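Local coordinates for protein signal recognition particle receptor FtsY (Sulfolobus acidocaldarius, PDB 5L3S) that belongs to the SRP54-type family of P-loop nucleotide-binding proteins and serves as the receptor for the signal recognition particle, at residues B[273-276]-B[282-285]; B[171-176]-B[209-214]. All coordinates share one frame; numbering follows the deposited sequence.

Both interactions lie in the SRP54-type GTPase domain and belong to the same mixed beta sheet and its surroundings, but they hold different elements. Interaction 1 is part of the sheet itself: it pairs strands 270-274 and 282-284 at one edge and reaches the guanine of GNP. Backbone hydrogen bonds carry it, with a mostly apolar face beside them. Interaction 2 joins two helices lying against the sheet, 168-181 and the end of 199-212. Its cross-contacts are van der Waals contacts, mainly between apolar side chains. Each is partly buried. Met273 and Gly274 are the buried side of the first, Ala172 and Ala212 that of the second. Their centres are 27 Å apart, and they do not touch.

Interaction 1 (B[273-276]-B[282-285]); sequences MGVG and LIPF. With GNP (phosphoaminophosphonic acid-guanylate ester), chain R.
Met273 and Ile283 are the hydrogen-bonded pair of an antiparallel beta hairpin, which forms one edge of the mixed sheet in this P-loop GTPase domain. Met273 N donates to Ile283 O at 2.7 Å. Ile283 N returns a bond to Met273 O at 2.9 Å. Leu282 CA also points its hydrogen at Met273 O.

The tight side is the face shared by Met273 and Ile283. The Met273 chain bends at its last torsion (chi3 -61°), which brings CE to 3.7 Å from Ile283 CD1. Its SD lies 4.0 Å from Phe285 CD1, at the ring edge, in a Met-aromatic contact. Trp289 of helix 287-295 touches both Met273 and Ile283.

The other end is looser. Val275 CG1 reaches Ile283 CD1 only at 4.2 Å, and both residues are partly exposed. Pro284 is exposed, and Met273 CE comes no nearer to it than 4.1 Å, at Pro284 O.

After the strand ends at Gly274, the chain continues along the GNP pocket, where Lys114, Lys249 and Asp251 also bind the ligand. Gly274 C packs 3.1 Å from GNP O6. Gly276 N gives that same O6 a weak hydrogen bond of 3.3 Å.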
loop_
_atom_site.group_PDB
_atom_site.type_symbol
_atom_site.label_atom_id
_atom_site.label_comp_id
_atom_site.label_asym_id
_atom_site.label_seq_id
_atom_site.Cartn_x
_atom_site.Cartn_y
_atom_site.Cartn_z
ATOM N N MET B 273 -9.402 7.867 9.329
ATOM C CA MET B 273 -9.108 7.387 7.993
ATOM C C MET B 273 -8.832 8.546 7.036
ATOM O O MET B 273 -9.568 9.535 7.010
ATOM C CB MET B 273 -10.265 6.544 7.478
ATOM C CG MET B 273 -10.348 5.171 8.152
ATOM S SD MET B 273 -11.842 4.376 7.624
ATOM C CE MET B 273 -12.992 5.587 8.263
ATOM N N GLY B 274 -7.779 8.398 6.244
ATOM C CA GLY B 274 -7.470 9.338 5.185
ATOM C C GLY B 274 -8.262 9.010 3.940
ATOM O O GLY B 274 -8.328 7.863 3.522
ATOM N N VAL B 275 -8.901 10.015 3.363
ATOM C CA VAL B 275 -9.747 9.783 2.208
ATOM C C VAL B 275 -9.431 10.743 1.059
ATOM O O VAL B 275 -10.311 11.114 0.294
ATOM C CB VAL B 275 -11.245 9.898 2.591
ATOM C CG1 VAL B 275 -11.647 8.761 3.522
ATOM C CG2 VAL B 275 -11.514 11.238 3.248
ATOM N N GLY B 276 -8.169 11.140 0.929
ATOM C CA GLY B 276 -7.774 11.970 -0.193
ATOM C C GLY B 276 -6.471 12.687 0.128
ATOM O O GLY B 276 -5.809 12.377 1.127
ATOM N N LEU B 282 -9.798 13.709 6.115
ATOM C CA LEU B 282 -9.530 12.857 7.255
ATOM C C LEU B 282 -10.861 12.711 7.995
ATOM O O LEU B 282 -11.502 13.699 8.304
ATOM C CB LEU B 282 -8.496 13.528 8.171
ATOM C CG LEU B 282 -7.922 12.697 9.328
ATOM C CD1 LEU B 282 -6.963 11.656 8.836
ATOM C CD2 LEU B 282 -7.263 13.588 10.381
ATOM N N ILE B 283 -11.282 11.480 8.260
ATOM C CA ILE B 283 -12.506 11.258 9.021
ATOM C C ILE B 283 -12.254 10.362 10.230
ATOM O O ILE B 283 -11.363 9.519 10.204
ATOM C CB ILE B 283 -13.639 10.665 8.143
ATOM C CG1 ILE B 283 -13.169 9.382 7.460
ATOM C CG2 ILE B 283 -14.106 11.681 7.098
ATOM C CD1 ILE B 283 -14.301 8.633 6.728
ATOM N N PRO B 284 -13.032 10.551 11.309
ATOM C CA PRO B 284 -12.842 9.638 12.439
ATOM C C PRO B 284 -13.366 8.261 12.068
ATOM O O PRO B 284 -14.197 8.166 11.163
ATOM C CB PRO B 284 -13.706 10.257 13.553
ATOM C CG PRO B 284 -14.720 11.091 12.835
ATOM C CD PRO B 284 -14.003 11.617 11.610
ATOM N N PHE B 285 -12.877 7.222 12.735
ATOM C CA PHE B 285 -13.309 5.853 12.456
ATOM C C PHE B 285 -14.518 5.526 13.306
ATOM O O PHE B 285 -14.532 5.782 14.513
ATOM C CB PHE B 285 -12.188 4.859 12.766
ATOM C CG PHE B 285 -12.563 3.411 12.509
ATOM C CD1 PHE B 285 -12.376 2.845 11.259
ATOM C CD2 PHE B 285 -13.096 2.624 13.524
ATOM C CE1 PHE B 285 -12.718 1.522 11.021
ATOM C CE2 PHE B 285 -13.438 1.305 13.294
ATOM C CZ PHE B 285 -13.241 0.754 12.035
HETATM P PG GNP R . 7.742 8.289 3.108
HETATM O O1G GNP R . 8.087 9.409 4.061
HETATM O O2G GNP R . 8.648 8.268 1.885
HETATM O O3G GNP R . 7.826 6.905 3.713
HETATM N N3B GNP R . 6.244 8.507 2.589
HETATM P PB GNP R . 5.035 8.864 3.617
HETATM O O1B GNP R . 5.419 9.998 4.457
HETATM O O2B GNP R . 4.686 7.654 4.376
HETATM O O3A GNP R . 3.873 9.250 2.727
HETATM P PA GNP R . 3.546 10.593 2.060
HETATM O O1A GNP R . 2.877 11.517 3.034
HETATM O O2A GNP R . 4.732 11.133 1.327
HETATM O "O5'" GNP R . 2.402 10.259 1.040
HETATM C "C5'" GNP R . 2.620 9.412 -0.134
HETATM C "C4'" GNP R . 1.572 9.746 -1.181
HETATM O "O4'" GNP R . 0.245 9.257 -0.759
HETATM C "C3'" GNP R . 1.398 11.231 -1.431
HETATM O "O3'" GNP R . 1.100 11.425 -2.802
HETATM C "C2'" GNP R . 0.170 11.590 -0.575
HETATM O "O2'" GNP R . -0.510 12.718 -1.095
HETATM C "C1'" GNP R . -0.663 10.328 -0.850
HETATM N N9 GNP R . -1.702 10.113 0.156
HETATM C C8 GNP R . -1.585 10.105 1.520
HETATM N N7 GNP R . -2.720 9.859 2.149
HETATM C C5 GNP R . -3.631 9.690 1.109
HETATM C C6 GNP R . -5.013 9.408 1.153
HETATM O O6 GNP R . -5.699 9.268 2.175
HETATM N N1 GNP R . -5.580 9.331 -0.123
HETATM C C2 GNP R . -4.863 9.483 -1.301
HETATM N N2 GNP R . -5.527 9.381 -2.451
HETATM N N3 GNP R . -3.563 9.750 -1.344
HETATM C C4 GNP R . -3.021 9.845 -0.114
#

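Interaction 2 (B[171-176]-B[209-214]). With SO4 (sulfate ion), chain Y.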
loop_
_atom_site.group_PDB
_atom_site.type_symbol
_atom_site.label_atom_id
_atom_site.label_comp_id
_atom_site.label_asym_id
_atom_site.label_seq_id
_atom_site.Cartn_x
_atom_site.Cartn_y
_atom_site.Cartn_z
ATOM N N VAL B 171 16.494 16.378 16.156
ATOM C CA VAL B 171 15.415 17.223 15.635
ATOM C C VAL B 171 14.198 17.195 16.574
ATOM O O VAL B 171 13.642 18.241 16.913
ATOM C CB VAL B 171 14.984 16.831 14.204
ATOM C CG1 VAL B 171 13.842 17.739 13.728
ATOM C CG2 VAL B 171 16.163 16.920 13.230
ATOM N N ALA B 172 13.803 15.999 17.007
ATOM C CA ALA B 172 12.662 15.850 17.920
ATOM C C ALA B 172 12.906 16.510 19.270
ATOM O O ALA B 172 12.023 17.184 19.817
ATOM C CB ALA B 172 12.294 14.360 18.097
ATOM N N PHE B 173 14.099 16.305 19.816
ATOM C CA PHE B 173 14.496 16.942 21.059
ATOM C C PHE B 173 14.367 18.472 20.979
ATOM O O PHE B 173 13.804 19.094 21.885
ATOM C CB PHE B 173 15.924 16.532 21.440
ATOM C CG PHE B 173 16.383 17.078 22.762
ATOM C CD1 PHE B 173 16.163 16.370 23.933
ATOM C CD2 PHE B 173 17.044 18.291 22.834
ATOM C CE1 PHE B 173 16.589 16.876 25.164
ATOM C CE2 PHE B 173 17.470 18.805 24.059
ATOM C CZ PHE B 173 17.242 18.094 25.224
ATOM N N ASP B 174 14.869 19.064 19.893
ATOM C CA ASP B 174 14.817 20.513 19.696
ATOM C C ASP B 174 13.383 21.005 19.553
ATOM O O ASP B 174 13.030 22.056 20.063
ATOM C CB ASP B 174 15.598 20.914 18.443
ATOM C CG ASP B 174 17.098 20.906 18.652
ATOM O OD1 ASP B 174 17.559 20.501 19.744
ATOM O OD2 ASP B 174 17.813 21.307 17.711
ATOM N N ALA B 175 12.572 20.241 18.829
ATOM C CA ALA B 175 11.166 20.571 18.634
ATOM C C ALA B 175 10.401 20.592 19.957
ATOM O O ALA B 175 9.647 21.512 20.232
ATOM C CB ALA B 175 10.526 19.565 17.683
ATOM N N ILE B 176 10.593 19.563 20.767
ATOM C CA ILE B 176 9.950 19.502 22.082
ATOM C C ILE B 176 10.412 20.620 23.015
ATOM O O ILE B 176 9.603 21.237 23.724
ATOM C CB ILE B 176 10.166 18.114 22.718
ATOM C CG1 ILE B 176 9.483 17.047 21.848
ATOM C CG2 ILE B 176 9.663 18.093 24.179
ATOM C CD1 ILE B 176 9.827 15.631 22.230
ATOM N N LEU B 209 12.064 7.450 20.115
ATOM C CA LEU B 209 11.061 7.260 21.163
ATOM C C LEU B 209 11.627 7.472 22.558
ATOM O O LEU B 209 10.980 8.087 23.414
ATOM C CB LEU B 209 10.444 5.859 21.073
ATOM C CG LEU B 209 9.637 5.541 19.822
ATOM C CD1 LEU B 209 9.214 4.079 19.861
ATOM C CD2 LEU B 209 8.427 6.438 19.747
ATOM N N ARG B 210 12.833 6.964 22.803
ATOM C CA ARG B 210 13.442 7.111 24.118
ATOM C C ARG B 210 13.677 8.578 24.441
ATOM O O ARG B 210 13.535 9.014 25.580
ATOM C CB ARG B 210 14.748 6.321 24.218
ATOM C CG ARG B 210 14.539 4.811 24.234
ATOM C CD ARG B 210 15.801 4.065 24.654
ATOM N NE ARG B 210 16.793 4.019 23.588
ATOM C CZ ARG B 210 16.872 3.049 22.681
ATOM N NH1 ARG B 210 16.012 2.039 22.707
ATOM N NH2 ARG B 210 17.812 3.091 21.752
ATOM N N ILE B 211 14.011 9.344 23.416
ATOM C CA ILE B 211 14.381 10.735 23.599
ATOM C C ILE B 211 13.153 11.633 23.638
ATOM O O ILE B 211 13.093 12.567 24.438
ATOM C CB ILE B 211 15.399 11.162 22.510
ATOM C CG1 ILE B 211 16.802 10.755 22.967
ATOM C CG2 ILE B 211 15.341 12.657 22.254
ATOM C CD1 ILE B 211 17.664 10.149 21.892
ATOM N N ALA B 212 12.156 11.315 22.815
ATOM C CA ALA B 212 10.944 12.134 22.721
ATOM C C ALA B 212 9.859 11.768 23.736
ATOM O O ALA B 212 8.983 12.585 24.030
ATOM C CB ALA B 212 10.376 12.068 21.308
ATOM N N LYS B 213 9.921 10.540 24.251
ATOM C CA LYS B 213 8.905 10.000 25.165
ATOM C C LYS B 213 7.477 10.421 24.801
ATOM O O LYS B 213 6.841 11.155 25.545
ATOM C CB LYS B 213 9.220 10.402 26.611
ATOM C CG LYS B 213 10.555 9.884 27.100
ATOM C CD LYS B 213 10.814 10.285 28.549
ATOM C CE LYS B 213 12.265 10.020 28.912
ATOM N NZ LYS B 213 12.724 8.723 28.324
ATOM N N PRO B 214 6.985 9.981 23.636
ATOM C CA PRO B 214 5.705 10.504 23.154
ATOM C C PRO B 214 4.523 10.116 24.025
ATOM O O PRO B 214 4.542 9.093 24.720
ATOM C CB PRO B 214 5.574 9.897 21.740
ATOM C CG PRO B 214 6.532 8.765 21.710
ATOM C CD PRO B 214 7.661 9.159 22.621
HETATM S S SO4 Y . 13.778 0.516 25.258
HETATM O O1 SO4 Y . 12.721 1.054 26.110
HETATM O O2 SO4 Y . 15.026 0.455 26.013
HETATM O O3 SO4 Y . 13.413 -0.826 24.811
HETATM O O4 SO4 Y . 13.955 1.385 24.098
#
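Ala172 is the first residue of 171-176 to meet the other helix. Its CB faces Ala212 CB at 4.4 Å, and both methyls also rest on Ile189 of strand 186-191. Small side chains here let the backbones come close, with Phe173 CA and Ala212 CA 6.2 Å apart.

Phe173 follows at the exposed side of the contact. Ile211 meets the base of this side chain, with CG2 4.0 Å from Phe173 CB. With Phe173 CG anti to the backbone N (chi1 -176°), the ring is placed with its edge, rather than a face, near the same methyl.

One turn after Ala172, Ile176 makes the closest approach. Its CD1 reaches 3.7 Å from Ala212 CB and 3.6 Å from Ala212 O, near the end of helix 199-212. Ile176 also touches Val103 of strand 102-107.

Beyond Ala212, Lys213 takes a positive phi and its NZ bonds back to Arg210 O at 2.9 Å. Arg210 NH1 holds a sulfate, and its NH2 forms a salt bridge with Glu203. Neighbouring helices that pack on one another and on a largely parallel central sheet are characteristic of the alpha/beta P-loop NTPase fold.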